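Local atomic coordinates of lamina-associated polypeptide 2 isoforms alpha/zeta (Mus musculus, PDB entry 2V0X), a protein that probably acts as a dimeric, non-membrane component of the nuclear lamina that associates with A-type lamins and chromatin. Residues 7-13 with 156-167; 188-196 with 209-220. The protein carries 2 engineered substitutions. All blocks are in the same frame, centred on the assembly; numbering follows the deposited sequence.

Contact 1: 7-13 with 156-167; sequences HSLTTLG and LRILNRTYDAAS
An extended N-terminal peptide, residues 7-13, lies along the long helix 152-196 of the dimerization domain, and Leu9 and Thr11 are the residues that face the helix and meet Tyr163. The peptide follows the helix axis, so that Leu9 stands over Asn160 and Thr11 over Asp164, one helical turn further on. Leu9 sits on the phenol: its CB lies over the centre of one face of the Tyr163 ring, 3.9 Å from the centroid and 12° off the ring normal, a CH-pi contact. The branches of Leu9 then part, its CD1 reaching Tyr163 CD1 at 3.6 Å and its CD2 passing alongside the Asn160 amide. In Tyr163, with chi1 at -173°, CG lies anti to the backbone N, and the ring stands out from the helix beside the peptide.

Helix 152-196 packs its other flank on helix 100-146, where Thr162 touches Leu134, and the coiled-coil dimer brings Ser139 of the second subunit against Tyr163. The peptide thus covers a strip of helix close to the subunit boundary.

Polar help is slight. Thr10 N donates a weak but fairly straight hydrogen bond to Asn160 OD1, 3.4 Å long at 163°. Thr11 points its methyl inward: CG2 lies 3.3 Å from Tyr163 CD2, approaching the ring obliquely, and also packs on the backbone of Asp164. Ser167 suits this place because its small side chain turns back on its own helix, OG donating to Asp164 O at 2.7 Å. Leu156 CD2 packs against the backbone of the poorly ordered His7.

Contact 2: 188-196 with 209-220; sequences TMGRRYLWL and LTVAPFKGGTLF
Arg192 reaches from helix 152-196 to the end of helix 203-211 and the loop that follows, where backbone carbonyls ring its guanidinium. Its chain is extended from CG to NE, which brings the head group into the loop. Arg192 grips Leu219 O side-on with NE at 2.8 Å and NH2 at 3.0 Å, the latter nearly along the C=O axis. Arg192 NH1 gives one bond to Ala212 O, 2.9 Å and almost straight at 170°, and another to Thr210 O at 3.0 Å, standing above that carbonyl's plane. A weak bond joins NH2 to Pro213 O. All four acceptors lie at the guanidinium edge, holding the group flat and fixing its rotation. Leu209 O lies over one face, close to Arg192 NH1 but at too poor an angle to bond.

Phe220 runs alongside, its CE2 3.4 Å from Arg192 CG, while its CZ meets Leu196 CG. Thr188 and Thr210 send their hydroxyls back to Met184 O and Lys206 O, leaving methyls for aromatic faces: Thr188 CG2 lies over Phe214, Thr210 CG2 over Tyr193, 3.9 Å from its centroid. Leu219 packs on Arg191, whose NE forms a salt bridge with Asp107 of the second subunit and whose NH1 bonds Pro75 O there.

Main-chain carbonyls take up the donors of Arg192; with no carboxylate among the four acceptors, its buried positive charge is probably stabilised by carbonyl dipoles.

How the contacts relate
From the N terminus, residues 7-13 come first and pair with 156-167, so contact 1 closes a very long loop, 142 residues between its segments, holding the helices from 35-46 to 100-146. Contact 2 opens only after contact 1 has closed: 188-196 and 209-220 are separated by 12 residues, a short return through helix 203-211. The two are therefore in series, neither nesting nor crossing. Both use helix 152-196, contact 1 near its start and contact 2 at its end, with centres about 43 Å apart on opposite sides of the chain's centre. One ties the N-terminal peptide to the helix, the other ties the loop after helix 203-211 to its end; both touch the second subunit.

Contact 1: 7-13 with 156-167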
loop_
_atom_site.group_PDB
_atom_site.type_symbol
_atom_site.label_atom_id
_atom_site.label_comp_id
_atom_site.label_asym_id
_atom_site.label_seq_id
_atom_site.Cartn_x
_atom_site.Cartn_y
_atom_site.Cartn_z
ATOM N N HIS B 7 -22.436 -18.546 -24.011
ATOM C CA HIS B 7 -21.049 -18.553 -23.554
ATOM C C HIS B 7 -20.369 -17.206 -23.797
ATOM O O HIS B 7 -19.198 -17.015 -23.461
ATOM C CB HIS B 7 -20.258 -19.684 -24.232
ATOM C CG HIS B 7 -20.153 -19.552 -25.722
ATOM N ND1 HIS B 7 -18.958 -19.313 -26.366
ATOM C CD2 HIS B 7 -21.093 -19.631 -26.695
ATOM C CE1 HIS B 7 -19.164 -19.249 -27.668
ATOM N NE2 HIS B 7 -20.452 -19.439 -27.895
ATOM N N SER B 8 -21.110 -16.279 -24.393
ATOM C CA SER B 8 -20.596 -14.949 -24.679
ATOM C C SER B 8 -20.608 -14.129 -23.387
ATOM O O SER B 8 -21.647 -13.591 -22.994
ATOM C CB SER B 8 -21.462 -14.274 -25.751
ATOM O OG SER B 8 -20.952 -13.004 -26.118
ATOM N N LEU B 9 -19.470 -14.105 -22.697
ATOM C CA LEU B 9 -19.342 -13.356 -21.451
ATOM C C LEU B 9 -18.790 -11.969 -21.747
ATOM O O LEU B 9 -17.931 -11.807 -22.618
ATOM C CB LEU B 9 -18.429 -14.090 -20.466
ATOM C CG LEU B 9 -18.868 -15.495 -20.040
ATOM C CD1 LEU B 9 -17.956 -16.005 -18.943
ATOM C CD2 LEU B 9 -20.310 -15.482 -19.563
ATOM N N THR B 10 -19.297 -10.967 -21.037
ATOM C CA THR B 10 -18.857 -9.592 -21.243
ATOM C C THR B 10 -18.787 -8.791 -19.944
ATOM O O THR B 10 -19.402 -9.157 -18.939
ATOM C CB THR B 10 -19.782 -8.853 -22.251
ATOM O OG1 THR B 10 -21.152 -9.178 -21.984
ATOM C CG2 THR B 10 -19.437 -9.228 -23.687
ATOM N N THR B 11 -18.004 -7.717 -19.963
ATOM C CA THR B 11 -17.849 -6.838 -18.810
ATOM C C THR B 11 -17.841 -5.392 -19.284
ATOM O O THR B 11 -17.165 -5.054 -20.256
ATOM C CB THR B 11 -16.534 -7.113 -18.042
ATOM O OG1 THR B 11 -15.436 -7.155 -18.960
ATOM C CG2 THR B 11 -16.609 -8.415 -17.302
ATOM N N LEU B 12 -18.623 -4.549 -18.622
ATOM C CA LEU B 12 -18.686 -3.139 -18.984
ATOM C C LEU B 12 -17.391 -2.448 -18.543
ATOM O O LEU B 12 -17.316 -1.854 -17.466
ATOM C CB LEU B 12 -19.930 -2.471 -18.369
ATOM C CG LEU B 12 -20.082 -2.266 -16.855
ATOM C CD1 LEU B 12 -21.375 -1.532 -16.588
ATOM C CD2 LEU B 12 -20.052 -3.577 -16.094
ATOM N N GLY B 13 -16.358 -2.572 -19.367
ATOM C CA GLY B 13 -15.077 -1.967 -19.050
ATOM C C GLY B 13 -14.318 -2.778 -18.017
ATOM O O GLY B 13 -14.293 -4.009 -18.085
ATOM N N LEU B 156 -25.077 -19.876 -16.688
ATOM C CA LEU B 156 -24.409 -18.882 -17.521
ATOM C C LEU B 156 -24.561 -17.453 -16.987
ATOM O O LEU B 156 -23.644 -16.638 -17.120
ATOM C CB LEU B 156 -24.923 -18.950 -18.958
ATOM C CG LEU B 156 -24.286 -20.032 -19.828
ATOM C CD1 LEU B 156 -25.222 -20.391 -20.976
ATOM C CD2 LEU B 156 -22.934 -19.546 -20.345
ATOM N N ARG B 157 -25.727 -17.137 -16.429
ATOM C CA ARG B 157 -25.956 -15.811 -15.863
ATOM C C ARG B 157 -25.160 -15.653 -14.573
ATOM O O ARG B 157 -24.669 -14.573 -14.269
ATOM C CB ARG B 157 -27.448 -15.556 -15.617
ATOM C CG ARG B 157 -28.164 -14.958 -16.837
ATOM C CD ARG B 157 -29.640 -14.640 -16.563
ATOM N NE ARG B 157 -30.421 -15.846 -16.291
ATOM C CZ ARG B 157 -30.742 -16.278 -15.074
ATOM N NH1 ARG B 157 -30.356 -15.603 -13.997
ATOM N NH2 ARG B 157 -31.430 -17.402 -14.931
ATOM N N ILE B 158 -25.010 -16.740 -13.828
ATOM C CA ILE B 158 -24.242 -16.699 -12.594
ATOM C C ILE B 158 -22.778 -16.500 -12.966
ATOM O O ILE B 158 -22.111 -15.626 -12.425
ATOM C CB ILE B 158 -24.423 -17.987 -11.761
ATOM C CG1 ILE B 158 -25.852 -18.049 -11.215
ATOM C CG2 ILE B 158 -23.473 -18.013 -10.580
ATOM C CD1 ILE B 158 -26.214 -16.841 -10.373
ATOM N N LEU B 159 -22.328 -17.245 -13.973
ATOM C CA LEU B 159 -20.959 -17.182 -14.440
ATOM C C LEU B 159 -20.653 -15.853 -15.103
ATOM O O LEU B 159 -19.508 -15.415 -15.118
ATOM C CB LEU B 159 -20.655 -18.323 -15.415
ATOM C CG LEU B 159 -20.564 -19.760 -14.870
ATOM C CD1 LEU B 159 -20.146 -20.680 -16.008
ATOM C CD2 LEU B 159 -19.561 -19.861 -13.710
ATOM N N ASN B 160 -21.668 -15.214 -15.679
ATOM C CA ASN B 160 -21.437 -13.936 -16.328
ATOM C C ASN B 160 -21.100 -12.919 -15.227
ATOM O O ASN B 160 -20.202 -12.092 -15.359
ATOM C CB ASN B 160 -22.675 -13.516 -17.118
ATOM C CG ASN B 160 -22.412 -12.322 -17.997
ATOM O OD1 ASN B 160 -21.468 -12.316 -18.795
ATOM N ND2 ASN B 160 -23.231 -11.298 -17.855
ATOM N N ARG B 161 -21.766 -13.062 -14.095
ATOM C CA ARG B 161 -21.546 -12.191 -12.963
ATOM C C ARG B 161 -20.123 -12.426 -12.381
ATOM O O ARG B 161 -19.387 -11.466 -12.101
ATOM C CB ARG B 161 -22.637 -12.470 -11.925
ATOM C CG ARG B 161 -22.804 -11.405 -10.854
ATOM C CD ARG B 161 -23.733 -11.902 -9.747
ATOM N NE ARG B 161 -25.016 -12.362 -10.275
ATOM C CZ ARG B 161 -25.828 -13.211 -9.650
ATOM N NH1 ARG B 161 -25.497 -13.708 -8.464
ATOM N NH2 ARG B 161 -26.983 -13.559 -10.208
ATOM N N THR B 162 -19.710 -13.690 -12.268
ATOM C CA THR B 162 -18.379 -13.999 -11.745
ATOM C C THR B 162 -17.301 -13.452 -12.678
ATOM O O THR B 162 -16.215 -13.062 -12.236
ATOM C CB THR B 162 -18.165 -15.525 -11.540
ATOM O OG1 THR B 162 -18.156 -16.202 -12.804
ATOM C CG2 THR B 162 -19.270 -16.092 -10.662
ATOM N N TYR B 163 -17.610 -13.436 -13.970
ATOM C CA TYR B 163 -16.688 -12.936 -14.984
ATOM C C TYR B 163 -16.411 -11.431 -14.744
ATOM O O TYR B 163 -15.264 -10.975 -14.818
ATOM C CB TYR B 163 -17.291 -13.154 -16.376
ATOM C CG TYR B 163 -16.348 -12.835 -17.508
ATOM C CD1 TYR B 163 -15.383 -13.755 -17.911
ATOM C CD2 TYR B 163 -16.413 -11.615 -18.171
ATOM C CE1 TYR B 163 -14.503 -13.474 -18.943
ATOM C CE2 TYR B 163 -15.530 -11.321 -19.211
ATOM C CZ TYR B 163 -14.579 -12.258 -19.588
ATOM O OH TYR B 163 -13.693 -11.976 -20.606
ATOM N N ASP B 164 -17.470 -10.684 -14.454
ATOM C CA ASP B 164 -17.382 -9.256 -14.179
ATOM C C ASP B 164 -16.588 -9.023 -12.887
ATOM O O ASP B 164 -15.672 -8.209 -12.847
ATOM C CB ASP B 164 -18.789 -8.653 -14.045
ATOM C CG ASP B 164 -18.762 -7.159 -13.776
ATOM O OD1 ASP B 164 -19.421 -6.712 -12.811
ATOM O OD2 ASP B 164 -18.086 -6.434 -14.534
ATOM N N ALA B 165 -16.937 -9.758 -11.843
ATOM C CA ALA B 165 -16.223 -9.655 -10.570
ATOM C C ALA B 165 -14.709 -9.885 -10.766
ATOM O O ALA B 165 -13.888 -9.192 -10.153
ATOM C CB ALA B 165 -16.800 -10.649 -9.556
ATOM N N ALA B 166 -14.340 -10.821 -11.647
ATOM C CA ALA B 166 -12.921 -11.108 -11.909
ATOM C C ALA B 166 -12.240 -9.930 -12.600
ATOM O O ALA B 166 -11.099 -9.603 -12.279
ATOM C CB ALA B 166 -12.743 -12.397 -12.744
ATOM N N SER B 167 -12.931 -9.275 -13.529
ATOM C CA SER B 167 -12.319 -8.126 -14.190
ATOM C C SER B 167 -12.235 -6.960 -13.189
ATOM O O SER B 167 -11.286 -6.193 -13.213
ATOM C CB SER B 167 -13.091 -7.722 -15.448
ATOM O OG SER B 167 -14.464 -7.641 -15.165
#

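Contact 2: 188-196 with 209-220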
loop_
_atom_site.group_PDB
_atom_site.type_symbol
_atom_site.label_atom_id
_atom_site.label_comp_id
_atom_site.label_asym_id
_atom_site.label_seq_id
_atom_site.Cartn_x
_atom_site.Cartn_y
_atom_site.Cartn_z
ATOM N N THR B 188 10.455 8.131 -1.161
ATOM C CA THR B 188 11.672 8.533 -1.845
ATOM C C THR B 188 11.853 10.058 -1.807
ATOM O O THR B 188 12.952 10.538 -1.583
ATOM C CB THR B 188 11.664 7.984 -3.286
ATOM O OG1 THR B 188 11.577 6.551 -3.223
ATOM C CG2 THR B 188 12.913 8.386 -4.062
HETATM N N MSE B 189 10.771 10.812 -1.991
HETATM C CA MSE B 189 10.845 12.269 -1.926
HETATM C C MSE B 189 11.319 12.692 -0.514
HETATM O O MSE B 189 12.253 13.484 -0.356
HETATM C CB MSE B 189 9.479 12.889 -2.227
HETATM C CG MSE B 189 9.491 14.422 -2.211
HETATM SE SE MSE B 189 7.724 15.242 -2.106
HETATM C CE MSE B 189 7.576 15.349 -0.183
ATOM N N GLY B 190 10.691 12.127 0.507
ATOM C CA GLY B 190 11.071 12.446 1.864
ATOM C C GLY B 190 12.552 12.191 2.101
ATOM O O GLY B 190 13.250 13.044 2.661
ATOM N N ARG B 191 13.041 11.044 1.634
ATOM C CA ARG B 191 14.444 10.680 1.819
ATOM C C ARG B 191 15.413 11.527 1.006
ATOM O O ARG B 191 16.555 11.713 1.424
ATOM C CB ARG B 191 14.673 9.173 1.578
ATOM C CG ARG B 191 13.969 8.279 2.613
ATOM C CD ARG B 191 14.120 6.791 2.296
ATOM N NE ARG B 191 15.498 6.321 2.425
ATOM C CZ ARG B 191 16.148 5.628 1.494
ATOM N NH1 ARG B 191 15.553 5.324 0.351
ATOM N NH2 ARG B 191 17.384 5.197 1.726
ATOM N N ARG B 192 14.990 12.010 -0.157
ATOM C CA ARG B 192 15.860 12.886 -0.942
ATOM C C ARG B 192 16.136 14.161 -0.117
ATOM O O ARG B 192 17.286 14.559 0.053
ATOM C CB ARG B 192 15.223 13.239 -2.279
ATOM C CG ARG B 192 15.339 12.134 -3.309
ATOM C CD ARG B 192 14.701 12.573 -4.591
ATOM N NE ARG B 192 14.925 11.593 -5.648
ATOM C CZ ARG B 192 14.501 11.748 -6.894
ATOM N NH1 ARG B 192 13.844 12.843 -7.223
ATOM N NH2 ARG B 192 14.711 10.803 -7.803
ATOM N N TYR B 193 15.089 14.745 0.465
ATOM C CA TYR B 193 15.253 15.947 1.293
ATOM C C TYR B 193 16.107 15.639 2.510
ATOM O O TYR B 193 16.987 16.416 2.889
ATOM C CB TYR B 193 13.898 16.488 1.756
ATOM C CG TYR B 193 13.175 17.284 0.698
ATOM C CD1 TYR B 193 12.141 16.719 -0.050
ATOM C CD2 TYR B 193 13.510 18.618 0.459
ATOM C CE1 TYR B 193 11.454 17.466 -1.012
ATOM C CE2 TYR B 193 12.836 19.373 -0.494
ATOM C CZ TYR B 193 11.807 18.791 -1.225
ATOM O OH TYR B 193 11.133 19.540 -2.164
ATOM N N LEU B 194 15.875 14.477 3.102
ATOM C CA LEU B 194 16.623 14.084 4.276
ATOM C C LEU B 194 18.116 13.903 4.041
ATOM O O LEU B 194 18.920 14.334 4.862
ATOM C CB LEU B 194 16.049 12.814 4.874
ATOM C CG LEU B 194 16.734 12.338 6.152
ATOM C CD1 LEU B 194 16.482 13.344 7.302
ATOM C CD2 LEU B 194 16.186 10.964 6.509
ATOM N N TRP B 195 18.478 13.239 2.942
ATOM C CA TRP B 195 19.875 12.983 2.615
ATOM C C TRP B 195 20.639 14.148 1.988
ATOM O O TRP B 195 21.864 14.195 2.081
ATOM C CB TRP B 195 20.021 11.709 1.771
ATOM C CG TRP B 195 19.847 10.498 2.604
ATOM C CD1 TRP B 195 18.679 9.805 2.813
ATOM C CD2 TRP B 195 20.834 9.884 3.450
ATOM N NE1 TRP B 195 18.879 8.817 3.742
ATOM C CE2 TRP B 195 20.188 8.840 4.150
ATOM C CE3 TRP B 195 22.193 10.120 3.686
ATOM C CZ2 TRP B 195 20.855 8.031 5.078
ATOM C CZ3 TRP B 195 22.862 9.317 4.607
ATOM C CH2 TRP B 195 22.194 8.281 5.295
ATOM N N LEU B 196 19.934 15.079 1.354
ATOM C CA LEU B 196 20.589 16.241 0.766
ATOM C C LEU B 196 20.848 17.351 1.797
ATOM O O LEU B 196 21.714 18.197 1.596
ATOM C CB LEU B 196 19.761 16.810 -0.387
ATOM C CG LEU B 196 19.776 16.044 -1.708
ATOM C CD1 LEU B 196 18.941 16.793 -2.714
ATOM C CD2 LEU B 196 21.200 15.878 -2.223
ATOM N N LEU B 209 18.356 17.444 -8.214
ATOM C CA LEU B 209 18.307 16.056 -7.766
ATOM C C LEU B 209 16.977 15.697 -7.098
ATOM O O LEU B 209 16.444 14.602 -7.284
ATOM C CB LEU B 209 19.464 15.769 -6.805
ATOM C CG LEU B 209 20.872 15.761 -7.405
ATOM C CD1 LEU B 209 21.837 15.627 -6.283
ATOM C CD2 LEU B 209 21.067 14.615 -8.397
ATOM N N THR B 210 16.446 16.632 -6.324
ATOM C CA THR B 210 15.189 16.438 -5.626
ATOM C C THR B 210 13.951 16.300 -6.532
ATOM O O THR B 210 13.054 15.531 -6.215
ATOM C CB THR B 210 14.959 17.593 -4.619
ATOM O OG1 THR B 210 15.981 17.549 -3.617
ATOM C CG2 THR B 210 13.593 17.469 -3.950
ATOM N N VAL B 211 13.895 17.049 -7.636
ATOM C CA VAL B 211 12.727 17.005 -8.534
ATOM C C VAL B 211 12.877 16.064 -9.737
ATOM O O VAL B 211 11.976 15.952 -10.575
ATOM C CB VAL B 211 12.341 18.419 -9.045
ATOM C CG1 VAL B 211 12.114 19.363 -7.868
ATOM C CG2 VAL B 211 13.417 18.966 -9.978
ATOM N N ALA B 212 14.022 15.406 -9.825
ATOM C CA ALA B 212 14.285 14.476 -10.908
ATOM C C ALA B 212 13.291 13.313 -10.844
ATOM O O ALA B 212 12.627 13.093 -9.824
ATOM C CB ALA B 212 15.710 13.930 -10.783
ATOM N N PRO B 213 13.104 12.620 -11.973
ATOM C CA PRO B 213 12.186 11.474 -12.001
ATOM C C PRO B 213 12.817 10.390 -11.135
ATOM O O PRO B 213 14.033 10.345 -11.002
ATOM C CB PRO B 213 12.225 11.059 -13.470
ATOM C CG PRO B 213 12.435 12.384 -14.176
ATOM C CD PRO B 213 13.513 13.006 -13.335
ATOM N N PHE B 214 12.007 9.561 -10.496
ATOM C CA PHE B 214 12.568 8.480 -9.701
ATOM C C PHE B 214 12.577 7.255 -10.597
ATOM O O PHE B 214 11.576 6.950 -11.246
ATOM C CB PHE B 214 11.714 8.199 -8.475
ATOM C CG PHE B 214 12.180 7.008 -7.684
ATOM C CD1 PHE B 214 13.512 6.881 -7.315
ATOM C CD2 PHE B 214 11.276 6.040 -7.269
ATOM C CE1 PHE B 214 13.939 5.815 -6.542
ATOM C CE2 PHE B 214 11.687 4.965 -6.494
ATOM C CZ PHE B 214 13.016 4.849 -6.126
ATOM N N LYS B 215 13.673 6.511 -10.580
ATOM C CA LYS B 215 13.787 5.337 -11.429
ATOM C C LYS B 215 13.974 4.019 -10.694
ATOM O O LYS B 215 14.083 2.974 -11.331
ATOM C CB LYS B 215 14.943 5.541 -12.416
ATOM C CG LYS B 215 14.829 6.801 -13.278
ATOM C CD LYS B 215 13.535 6.819 -14.094
ATOM C CE LYS B 215 13.457 5.652 -15.072
ATOM N NZ LYS B 215 12.150 5.609 -15.788
ATOM N N GLY B 216 13.996 4.055 -9.362
ATOM C CA GLY B 216 14.200 2.839 -8.597
ATOM C C GLY B 216 15.690 2.553 -8.524
ATOM O O GLY B 216 16.468 3.185 -9.228
ATOM N N GLY B 217 16.101 1.635 -7.657
ATOM C CA GLY B 217 17.516 1.313 -7.536
ATOM C C GLY B 217 18.206 2.224 -6.538
ATOM O O GLY B 217 18.642 1.776 -5.468
ATOM N N THR B 218 18.359 3.492 -6.907
ATOM C CA THR B 218 18.968 4.467 -6.009
ATOM C C THR B 218 18.083 5.723 -5.898
ATOM O O THR B 218 17.316 6.047 -6.805
ATOM C CB THR B 218 20.402 4.876 -6.443
ATOM O OG1 THR B 218 20.353 5.556 -7.696
ATOM C CG2 THR B 218 21.312 3.659 -6.545
ATOM N N LEU B 219 18.239 6.441 -4.795
ATOM C CA LEU B 219 17.459 7.648 -4.519
ATOM C C LEU B 219 17.563 8.685 -5.644
ATOM O O LEU B 219 16.569 9.300 -6.030
ATOM C CB LEU B 219 17.955 8.242 -3.200
ATOM C CG LEU B 219 17.018 8.708 -2.086
ATOM C CD1 LEU B 219 15.924 7.688 -1.814
ATOM C CD2 LEU B 219 17.869 8.964 -0.842
ATOM N N PHE B 220 18.752 8.833 -6.217
ATOM C CA PHE B 220 18.942 9.827 -7.265
ATOM C C PHE B 220 19.353 9.287 -8.638
ATOM O O PHE B 220 19.580 10.073 -9.574
ATOM C CB PHE B 220 19.960 10.873 -6.798
ATOM C CG PHE B 220 19.585 11.565 -5.513
ATOM C CD1 PHE B 220 20.246 11.256 -4.329
ATOM C CD2 PHE B 220 18.626 12.568 -5.505
ATOM C CE1 PHE B 220 19.961 11.948 -3.145
ATOM C CE2 PHE B 220 18.327 13.271 -4.336
ATOM C CZ PHE B 220 18.995 12.963 -3.155
#